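Local coordinates for protein glycoside Hydrolase (Bacteroides uniformis, PDB 5T99) that probably hydrolyses terminal beta-galactosidic linkages of agarose-derived oligosaccharides as a family 2 glycoside hydrolase, with a galactose-like inhibitor held in its pocket, at residues Ala22-Asp26 with Leu280-Phe285; Leu59-Ile65 with Tyr163-Tyr169; Val504-Pro508 with Leu616-Trp621. All coordinates share one frame; numbering follows the deposited sequence.

Contact 1: Ala22-Asp26 with Leu280-Phe285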
loop_
_atom_site.group_PDB
_atom_site.type_symbol
_atom_site.label_atom_id
_atom_site.label_comp_id
_atom_site.label_asym_id
_atom_site.label_seq_id
_atom_site.Cartn_x
_atom_site.Cartn_y
_atom_site.Cartn_z
ATOM N N ALA A 22 -9.648 -31.033 -9.854
ATOM C CA ALA A 22 -10.390 -29.797 -9.544
ATOM C C ALA A 22 -10.823 -29.685 -8.067
ATOM O O ALA A 22 -10.953 -28.577 -7.529
ATOM C CB ALA A 22 -11.607 -29.690 -10.454
ATOM N N SER A 23 -11.068 -30.834 -7.432
ATOM C CA SER A 23 -11.438 -30.912 -6.007
ATOM C C SER A 23 -10.362 -30.457 -4.989
ATOM O O SER A 23 -10.719 -30.026 -3.893
ATOM C CB SER A 23 -11.941 -32.330 -5.661
ATOM O OG SER A 23 -10.949 -33.321 -5.863
ATOM N N VAL A 24 -9.075 -30.555 -5.345
ATOM C CA VAL A 24 -7.955 -30.138 -4.454
ATOM C C VAL A 24 -7.358 -28.737 -4.758
ATOM O O VAL A 24 -6.736 -28.124 -3.879
ATOM C CB VAL A 24 -6.819 -31.210 -4.391
ATOM C CG1 VAL A 24 -7.370 -32.539 -3.882
ATOM C CG2 VAL A 24 -6.104 -31.403 -5.732
ATOM N N THR A 25 -7.565 -28.238 -5.982
ATOM C CA THR A 25 -6.955 -26.986 -6.470
ATOM C C THR A 25 -7.865 -25.759 -6.243
ATOM O O THR A 25 -9.001 -25.713 -6.741
ATOM C CB THR A 25 -6.592 -27.117 -7.971
ATOM O OG1 THR A 25 -5.698 -28.227 -8.145
ATOM C CG2 THR A 25 -5.929 -25.857 -8.504
ATOM N N ASP A 26 -7.340 -24.778 -5.494
ATOM C CA ASP A 26 -8.037 -23.527 -5.165
ATOM C C ASP A 26 -7.445 -22.322 -5.933
ATOM O O ASP A 26 -6.912 -21.367 -5.338
ATOM C CB ASP A 26 -7.998 -23.290 -3.642
ATOM C CG ASP A 26 -8.801 -22.052 -3.205
ATOM O OD1 ASP A 26 -9.804 -21.696 -3.870
ATOM O OD2 ASP A 26 -8.419 -21.428 -2.188
ATOM N N LEU A 280 -14.950 -35.853 -2.340
ATOM C CA LEU A 280 -14.538 -34.454 -2.269
ATOM C C LEU A 280 -14.863 -33.755 -3.587
ATOM O O LEU A 280 -14.492 -34.257 -4.646
ATOM C CB LEU A 280 -13.023 -34.383 -2.040
ATOM C CG LEU A 280 -12.358 -33.003 -1.890
ATOM C CD1 LEU A 280 -12.807 -32.293 -0.628
ATOM C CD2 LEU A 280 -10.845 -33.157 -1.868
ATOM N N THR A 281 -15.547 -32.613 -3.531
ATOM C CA THR A 281 -15.815 -31.812 -4.727
ATOM C C THR A 281 -15.016 -30.515 -4.831
ATOM O O THR A 281 -14.824 -30.007 -5.936
ATOM C CB THR A 281 -17.297 -31.444 -4.845
ATOM O OG1 THR A 281 -17.651 -30.482 -3.838
ATOM C CG2 THR A 281 -18.157 -32.689 -4.707
ATOM N N ASP A 282 -14.571 -29.962 -3.704
ATOM C CA ASP A 282 -13.891 -28.668 -3.702
ATOM C C ASP A 282 -13.078 -28.437 -2.433
ATOM O O ASP A 282 -13.404 -28.974 -1.369
ATOM C CB ASP A 282 -14.922 -27.546 -3.857
ATOM C CG ASP A 282 -14.292 -26.218 -4.234
ATOM O OD1 ASP A 282 -13.161 -26.206 -4.779
ATOM O OD2 ASP A 282 -14.931 -25.186 -3.969
ATOM N N THR A 283 -12.012 -27.653 -2.580
ATOM C CA THR A 283 -11.147 -27.257 -1.479
ATOM C C THR A 283 -10.920 -25.774 -1.633
ATOM O O THR A 283 -10.590 -25.319 -2.721
ATOM C CB THR A 283 -9.790 -27.985 -1.511
ATOM O OG1 THR A 283 -9.990 -29.402 -1.400
ATOM C CG2 THR A 283 -8.896 -27.530 -0.358
ATOM N N TYR A 284 -11.076 -25.028 -0.540
ATOM C CA TYR A 284 -11.061 -23.565 -0.571
ATOM C C TYR A 284 -10.386 -23.038 0.687
ATOM O O TYR A 284 -10.821 -23.343 1.802
ATOM C CB TYR A 284 -12.497 -23.058 -0.639
ATOM C CG TYR A 284 -12.686 -21.574 -0.883
ATOM C CD1 TYR A 284 -12.884 -21.077 -2.179
ATOM C CD2 TYR A 284 -12.709 -20.672 0.174
ATOM C CE1 TYR A 284 -13.097 -19.724 -2.409
ATOM C CE2 TYR A 284 -12.919 -19.317 -0.047
ATOM C CZ TYR A 284 -13.113 -18.848 -1.340
ATOM O OH TYR A 284 -13.315 -17.504 -1.561
ATOM N N PHE A 285 -9.336 -22.246 0.496
ATOM C CA PHE A 285 -8.533 -21.727 1.584
ATOM C C PHE A 285 -8.883 -20.265 1.890
ATOM O O PHE A 285 -9.192 -19.492 0.978
ATOM C CB PHE A 285 -7.051 -21.861 1.241
ATOM C CG PHE A 285 -6.555 -23.282 1.238
ATOM C CD1 PHE A 285 -6.117 -23.890 2.428
ATOM C CD2 PHE A 285 -6.506 -24.016 0.057
ATOM C CE1 PHE A 285 -5.641 -25.192 2.437
ATOM C CE2 PHE A 285 -6.030 -25.326 0.058
ATOM C CZ PHE A 285 -5.603 -25.916 1.250
HETATM O O HOH W 1 -13.981 -27.958 -7.239
HETATM O O HOH W 2 -9.848 -19.182 -1.799
#

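Contact 2: Leu59-Ile65 with Tyr163-Tyr169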
loop_
_atom_site.group_PDB
_atom_site.type_symbol
_atom_site.label_atom_id
_atom_site.label_comp_id
_atom_site.label_asym_id
_atom_site.label_seq_id
_atom_site.Cartn_x
_atom_site.Cartn_y
_atom_site.Cartn_z
ATOM N N LEU A 59 1.923 -11.270 -16.903
ATOM C CA LEU A 59 1.219 -10.344 -16.019
ATOM C C LEU A 59 1.738 -10.598 -14.598
ATOM O O LEU A 59 2.317 -11.658 -14.359
ATOM C CB LEU A 59 -0.296 -10.593 -16.098
ATOM C CG LEU A 59 -0.921 -10.583 -17.495
ATOM C CD1 LEU A 59 -2.404 -10.883 -17.407
ATOM C CD2 LEU A 59 -0.677 -9.251 -18.186
ATOM N N PRO A 60 1.555 -9.669 -13.656
ATOM C CA PRO A 60 0.898 -8.363 -13.861
ATOM C C PRO A 60 1.758 -7.365 -14.631
ATOM O O PRO A 60 2.978 -7.503 -14.666
ATOM C CB PRO A 60 0.658 -7.871 -12.432
ATOM C CG PRO A 60 1.734 -8.518 -11.621
ATOM C CD PRO A 60 2.194 -9.761 -12.334
ATOM N N HIS A 61 1.108 -6.368 -15.224
ATOM C CA HIS A 61 1.749 -5.444 -16.175
ATOM C C HIS A 61 1.129 -4.037 -16.124
ATOM O O HIS A 61 -0.092 -3.872 -16.268
ATOM C CB HIS A 61 1.622 -6.032 -17.594
ATOM C CG HIS A 61 2.117 -5.135 -18.691
ATOM N ND1 HIS A 61 3.426 -4.710 -18.779
ATOM C CD2 HIS A 61 1.485 -4.624 -19.772
ATOM C CE1 HIS A 61 3.570 -3.958 -19.855
ATOM N NE2 HIS A 61 2.404 -3.885 -20.471
ATOM N N ASP A 62 1.989 -3.044 -15.915
ATOM C CA ASP A 62 1.649 -1.627 -16.031
ATOM C C ASP A 62 2.384 -1.114 -17.266
ATOM O O ASP A 62 3.607 -0.965 -17.228
ATOM C CB ASP A 62 2.141 -0.907 -14.767
ATOM C CG ASP A 62 1.818 0.591 -14.736
ATOM O OD1 ASP A 62 1.010 1.091 -15.569
ATOM O OD2 ASP A 62 2.386 1.257 -13.829
ATOM N N TRP A 63 1.674 -0.869 -18.371
ATOM C CA TRP A 63 2.337 -0.301 -19.560
ATOM C C TRP A 63 2.712 1.179 -19.395
ATOM O O TRP A 63 3.596 1.654 -20.091
ATOM C CB TRP A 63 1.537 -0.536 -20.853
ATOM C CG TRP A 63 0.473 0.486 -21.190
ATOM C CD1 TRP A 63 0.661 1.805 -21.520
ATOM C CD2 TRP A 63 -0.937 0.255 -21.264
ATOM N NE1 TRP A 63 -0.543 2.398 -21.780
ATOM C CE2 TRP A 63 -1.542 1.476 -21.635
ATOM C CE3 TRP A 63 -1.749 -0.864 -21.052
ATOM C CZ2 TRP A 63 -2.922 1.611 -21.802
ATOM C CZ3 TRP A 63 -3.124 -0.736 -21.221
ATOM C CH2 TRP A 63 -3.696 0.495 -21.598
ATOM N N ALA A 64 2.047 1.895 -18.481
ATOM C CA ALA A 64 2.228 3.349 -18.349
ATOM C C ALA A 64 3.557 3.770 -17.736
ATOM O O ALA A 64 3.968 4.912 -17.907
ATOM C CB ALA A 64 1.079 3.966 -17.563
ATOM N N ILE A 65 4.213 2.866 -17.012
ATOM C CA ILE A 65 5.516 3.148 -16.386
ATOM C C ILE A 65 6.699 3.082 -17.376
ATOM O O ILE A 65 7.810 3.464 -17.028
ATOM C CB ILE A 65 5.746 2.187 -15.182
ATOM C CG1 ILE A 65 6.818 2.699 -14.206
ATOM C CG2 ILE A 65 6.084 0.773 -15.657
ATOM C CD1 ILE A 65 6.522 4.047 -13.585
ATOM N N TYR A 163 -1.425 9.009 -10.195
ATOM C CA TYR A 163 -1.000 8.005 -11.174
ATOM C C TYR A 163 -1.742 6.685 -10.935
ATOM O O TYR A 163 -1.565 6.066 -9.879
ATOM C CB TYR A 163 0.505 7.764 -11.076
ATOM C CG TYR A 163 1.026 6.688 -11.985
ATOM C CD1 TYR A 163 1.266 6.959 -13.321
ATOM C CD2 TYR A 163 1.287 5.402 -11.515
ATOM C CE1 TYR A 163 1.742 5.983 -14.182
ATOM C CE2 TYR A 163 1.768 4.413 -12.370
ATOM C CZ TYR A 163 1.999 4.721 -13.707
ATOM O OH TYR A 163 2.477 3.794 -14.597
ATOM N N PRO A 164 -2.563 6.256 -11.905
ATOM C CA PRO A 164 -3.294 4.994 -11.768
ATOM C C PRO A 164 -2.573 3.763 -12.300
ATOM O O PRO A 164 -2.922 2.636 -11.912
ATOM C CB PRO A 164 -4.541 5.235 -12.609
ATOM C CG PRO A 164 -4.073 6.135 -13.702
ATOM C CD PRO A 164 -2.926 6.952 -13.151
ATOM N N GLY A 165 -1.601 3.967 -13.189
ATOM C CA GLY A 165 -1.094 2.884 -14.037
ATOM C C GLY A 165 -2.071 2.596 -15.171
ATOM O O GLY A 165 -3.139 3.207 -15.252
ATOM N N ALA A 166 -1.697 1.677 -16.055
ATOM C CA ALA A 166 -2.579 1.234 -17.139
ATOM C C ALA A 166 -2.201 -0.177 -17.528
ATOM O O ALA A 166 -1.021 -0.470 -17.724
ATOM C CB ALA A 166 -2.464 2.156 -18.343
ATOM N N GLY A 167 -3.191 -1.053 -17.634
ATOM C CA GLY A 167 -2.931 -2.467 -17.933
ATOM C C GLY A 167 -3.548 -3.427 -16.939
ATOM O O GLY A 167 -4.195 -3.014 -15.983
ATOM N N ILE A 168 -3.322 -4.716 -17.164
ATOM C CA ILE A 168 -3.738 -5.759 -16.237
ATOM C C ILE A 168 -2.642 -5.793 -15.182
ATOM O O ILE A 168 -1.735 -6.626 -15.226
ATOM C CB ILE A 168 -3.948 -7.124 -16.932
ATOM C CG1 ILE A 168 -4.921 -6.966 -18.120
ATOM C CG2 ILE A 168 -4.478 -8.136 -15.924
ATOM C CD1 ILE A 168 -5.136 -8.223 -18.943
ATOM N N TYR A 169 -2.749 -4.838 -14.257
ATOM C CA TYR A 169 -1.726 -4.511 -13.260
ATOM C C TYR A 169 -1.775 -5.370 -11.984
ATOM O O TYR A 169 -0.908 -5.228 -11.098
ATOM C CB TYR A 169 -1.820 -3.019 -12.888
ATOM C CG TYR A 169 -2.976 -2.645 -11.963
ATOM C CD1 TYR A 169 -2.747 -2.267 -10.637
ATOM C CD2 TYR A 169 -4.301 -2.661 -12.413
ATOM C CE1 TYR A 169 -3.805 -1.936 -9.789
ATOM C CE2 TYR A 169 -5.352 -2.333 -11.586
ATOM C CZ TYR A 169 -5.109 -1.978 -10.274
ATOM O OH TYR A 169 -6.173 -1.660 -9.459
#

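Contact 3: Val504-Pro508 with Leu616-Trp621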
loop_
_atom_site.group_PDB
_atom_site.type_symbol
_atom_site.label_atom_id
_atom_site.label_comp_id
_atom_site.label_asym_id
_atom_site.label_seq_id
_atom_site.Cartn_x
_atom_site.Cartn_y
_atom_site.Cartn_z
ATOM N N VAL A 504 17.578 18.383 0.390
ATOM C CA VAL A 504 17.620 19.714 -0.214
ATOM C C VAL A 504 17.246 20.736 0.843
ATOM O O VAL A 504 16.172 20.665 1.415
ATOM C CB VAL A 504 16.670 19.825 -1.424
ATOM C CG1 VAL A 504 16.674 21.241 -1.993
ATOM C CG2 VAL A 504 17.071 18.818 -2.498
ATOM N N TYR A 505 18.153 21.677 1.094
ATOM C CA TYR A 505 17.962 22.756 2.064
ATOM C C TYR A 505 18.210 24.072 1.335
ATOM O O TYR A 505 19.196 24.201 0.578
ATOM C CB TYR A 505 18.934 22.592 3.241
ATOM C CG TYR A 505 18.966 21.181 3.740
ATOM C CD1 TYR A 505 18.035 20.735 4.673
ATOM C CD2 TYR A 505 19.881 20.265 3.227
ATOM C CE1 TYR A 505 18.043 19.429 5.110
ATOM C CE2 TYR A 505 19.893 18.947 3.654
ATOM C CZ TYR A 505 18.970 18.536 4.593
ATOM O OH TYR A 505 18.981 17.232 5.017
ATOM N N HIS A 506 17.313 25.033 1.550
ATOM C CA HIS A 506 17.393 26.345 0.897
ATOM C C HIS A 506 17.689 27.401 1.955
ATOM O O HIS A 506 16.816 27.722 2.773
ATOM C CB HIS A 506 16.080 26.669 0.169
ATOM C CG HIS A 506 15.883 25.893 -1.094
ATOM N ND1 HIS A 506 14.635 25.577 -1.589
ATOM C CD2 HIS A 506 16.778 25.355 -1.960
ATOM C CE1 HIS A 506 14.769 24.893 -2.711
ATOM N NE2 HIS A 506 16.059 24.744 -2.958
ATOM N N LEU A 507 18.918 27.926 1.933
ATOM C CA LEU A 507 19.411 28.857 2.960
ATOM C C LEU A 507 19.762 30.243 2.371
ATOM O O LEU A 507 20.697 30.333 1.564
ATOM C CB LEU A 507 20.630 28.239 3.665
ATOM C CG LEU A 507 20.339 26.975 4.496
ATOM C CD1 LEU A 507 21.611 26.356 5.064
ATOM C CD2 LEU A 507 19.352 27.269 5.621
ATOM N N PRO A 508 19.080 31.325 2.788
ATOM C CA PRO A 508 18.191 31.379 3.959
ATOM C C PRO A 508 16.746 30.951 3.658
ATOM O O PRO A 508 15.967 30.705 4.586
ATOM C CB PRO A 508 18.227 32.862 4.321
ATOM C CG PRO A 508 18.391 33.558 2.994
ATOM C CD PRO A 508 18.979 32.573 2.008
ATOM N N LEU A 616 20.209 17.403 10.884
ATOM C CA LEU A 616 20.133 18.032 9.575
ATOM C C LEU A 616 20.524 19.515 9.717
ATOM O O LEU A 616 20.345 20.084 10.800
ATOM C CB LEU A 616 18.746 17.819 8.922
ATOM C CG LEU A 616 17.343 18.169 9.466
ATOM C CD1 LEU A 616 17.094 17.684 10.881
ATOM C CD2 LEU A 616 17.007 19.642 9.325
ATOM N N PRO A 617 21.072 20.146 8.672
ATOM C CA PRO A 617 21.253 19.594 7.320
ATOM C C PRO A 617 22.559 18.817 7.178
ATOM O O PRO A 617 23.097 18.365 8.179
ATOM C CB PRO A 617 21.252 20.857 6.446
ATOM C CG PRO A 617 21.823 21.897 7.322
ATOM C CD PRO A 617 21.304 21.599 8.700
ATOM N N HIS A 618 23.026 18.625 5.944
ATOM C CA HIS A 618 24.424 18.251 5.671
ATOM C C HIS A 618 25.408 19.342 6.143
ATOM O O HIS A 618 24.995 20.437 6.556
ATOM C CB HIS A 618 24.648 17.924 4.168
ATOM C CG HIS A 618 24.430 19.083 3.222
ATOM N ND1 HIS A 618 23.563 19.006 2.151
ATOM C CD2 HIS A 618 24.970 20.327 3.170
ATOM C CE1 HIS A 618 23.576 20.148 1.484
ATOM N NE2 HIS A 618 24.420 20.969 2.084
ATOM N N TRP A 619 26.703 19.045 6.051
ATOM C CA TRP A 619 27.749 19.990 6.448
ATOM C C TRP A 619 28.731 20.347 5.310
ATOM O O TRP A 619 29.927 20.493 5.552
ATOM C CB TRP A 619 28.471 19.425 7.673
ATOM C CG TRP A 619 28.998 20.455 8.608
ATOM C CD1 TRP A 619 30.291 20.600 9.015
ATOM C CD2 TRP A 619 28.251 21.484 9.269
ATOM N NE1 TRP A 619 30.400 21.649 9.890
ATOM C CE2 TRP A 619 29.166 22.212 10.071
ATOM C CE3 TRP A 619 26.899 21.861 9.268
ATOM C CZ2 TRP A 619 28.775 23.300 10.867
ATOM C CZ3 TRP A 619 26.504 22.942 10.055
ATOM C CH2 TRP A 619 27.444 23.654 10.843
ATOM N N ASN A 620 28.226 20.429 4.075
ATOM C CA ASN A 620 28.887 21.143 2.970
ATOM C C ASN A 620 28.265 22.524 2.697
ATOM O O ASN A 620 27.357 22.658 1.879
ATOM C CB ASN A 620 28.850 20.315 1.681
ATOM C CG ASN A 620 29.749 19.102 1.742
ATOM O OD1 ASN A 620 29.551 18.208 2.563
ATOM N ND2 ASN A 620 30.735 19.054 0.858
ATOM N N TRP A 621 28.790 23.545 3.369
ATOM C CA TRP A 621 28.349 24.938 3.209
ATOM C C TRP A 621 29.551 25.878 2.995
ATOM O O TRP A 621 30.686 25.410 2.909
ATOM C CB TRP A 621 27.539 25.343 4.430
ATOM C CG TRP A 621 26.340 24.481 4.619
ATOM C CD1 TRP A 621 26.164 23.514 5.568
ATOM C CD2 TRP A 621 25.152 24.485 3.820
ATOM N NE1 TRP A 621 24.931 22.928 5.418
ATOM C CE2 TRP A 621 24.289 23.505 4.354
ATOM C CE3 TRP A 621 24.730 25.229 2.710
ATOM C CZ2 TRP A 621 23.024 23.248 3.812
ATOM C CZ3 TRP A 621 23.476 24.977 2.172
ATOM C CH2 TRP A 621 22.638 23.993 2.723
#

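Contact 1: Ala22-Asp26 with Leu280-Phe285
D26 and F285 meet through a nearly straight hydrogen bond: F285 N gives its proton to D26 OD2 at 3.0 Å, with 173° at the hydrogen, arriving from above the carboxylate plane rather than within it. The same OD2 lies at the edge of the F285 ring, while D26 OD1 approaches Y284 CD1 obliquely at 3.6 Å. With CG trans to the backbone N (chi1 -176°), the carboxylate is carried forward to the strand, where an aspartate is just long enough to take up its N-H. Water 2 ties the two residues again, donating to D26 OD2 and to F285 O. A glycine in place of D26 would probably leave F285 N without its acceptor and water 2 with one anchor fewer.

At the other end, T283 OG1 donates to S23 O over 2.7 Å, in the carbonyl plane. S23, small enough to sit close to the strand, sets its CB 3.4 Å from L280 O, and L280 CD2 lies 4.1 Å from V24 CG1. Further out, T281 OG1 is bonded to V180 O and D282 OD2 to I182 N, tying the strand to 180-194. The N-terminal loop, which leads into strand 28-29 of the sugar-binding domain, is thereby packed against 279-288, the edge strand of an antiparallel sheet in the following beta domain of this family 2 enzyme.

Contact 2: Leu59-Ile65 with Tyr163-Tyr169
D62 extends its side chain with CG opposite the backbone N (chi1 -178°), and Y163 does likewise (chi1 176°), so that carboxylate and phenol come from opposite directions and meet. They lie in two loops of the sugar-binding domain of this family 2 enzyme, and D62 forms an Asx turn, its OD1 accepting from A64 N. Across the contact A166 N gives OD1 a second bond, 2.8 Å long; the two donors reach this oxygen from opposite faces of the carboxylate plane. Y163 OH donates to OD2 at 2.7 Å from the syn side, and A323 N is a further donor to OD2, which fixes the rotation of the carboxylate. Four N-H and O-H groups thus satisfy a buried aspartate, probably favouring its charged form.

Backbone pairing continues the grip: H61 N bonds to I168 O at 2.9 Å, and W63 N meets A166 O almost along the C=O axis. G167 suits its place because a beta carbon would collide with H61 O. P60, with no N-H of its own to satisfy and a cis peptide before it, sets its ring CB 3.3 Å from Y169 O. At the far end L59 CD1 touches I168 CG2 at 3.7 Å, two branched chains filling the interior. The small A166 fits beneath the indole, its CB 3.6 Å from the centroid of the W63 six-membered ring and 16° off the normal.

Contact 3: Val504-Pro508 with Leu616-Trp621
Y505 and P617 supply the first of two CH-pi contacts that dominate this interface. P617 CB stands over the centre of the phenol ring, 3.4 Å from its centroid and only 5° off the normal, so the rigid proline ring presents a C-H squarely to the pi cloud. The second contact repeats the chemistry with the roles exchanged between segments: L507 CD1 lies over the six-membered ring of W621, 3.6 Å from its centroid. L507 holds CG trans to its carbonyl carbon (chi1 -66°), and the chain beyond is extended, which carries this methyl across to the indole at about a right angle.

Between aromatic groups there is one pair. The edge of the Y505 ring is turned to the face of H618 in a T-shaped arrangement, planes at 88° and centroids 5.5 Å apart.

Apolar contacts fill in the rest. Y505 CB touches the edge of W621 at CH2, 4.0 Å away, and L616 CB lies 4.2 Å from Y505 CE1.

Polar bonds serve to position these groups. W621 NE1 donates to H618 O at 2.7 Å within 616-621, meeting the carbonyl from above its plane, and this steadies the indole whose face receives L507. H618 NE2 lies over the opposite face of that indole, offset toward its rim. Y505 OH is bonded to D598 OD2, which pins the far end of the ring, so tyrosine suits the site as both a flat surface and a tethered one.

The loop after barrel strand 490-495 thus packs against the loop between strands 613-616 and 626-633. With no hydrogen bond between the two segments, the contact depends on shape and dispersion: large flat side chains receive aliphatic carbons, and polar partners within 616-621 and at D598 help set their orientation.

How the contacts relate
Contact 2 is the buried one, some 16 Å from the centre of the chain, whereas contacts 1 and 3 lie about 30 and 32 Å out, on opposite sides, and are partly buried. Contacts 1 and 2 share the sugar-binding region: their first segments lie in loops beside its early strands, but contact 1 reaches across to a neighbouring sheet and contact 2 joins loops within it. Contact 3, with its centre 61 Å from that of contact 1, links the loop after strand 490-495 to the one before strand 626-633. Chemistry follows place: carboxylates take backbone N-H groups in the first two, with waters helping at contact 1, while contact 3 relies on ring faces.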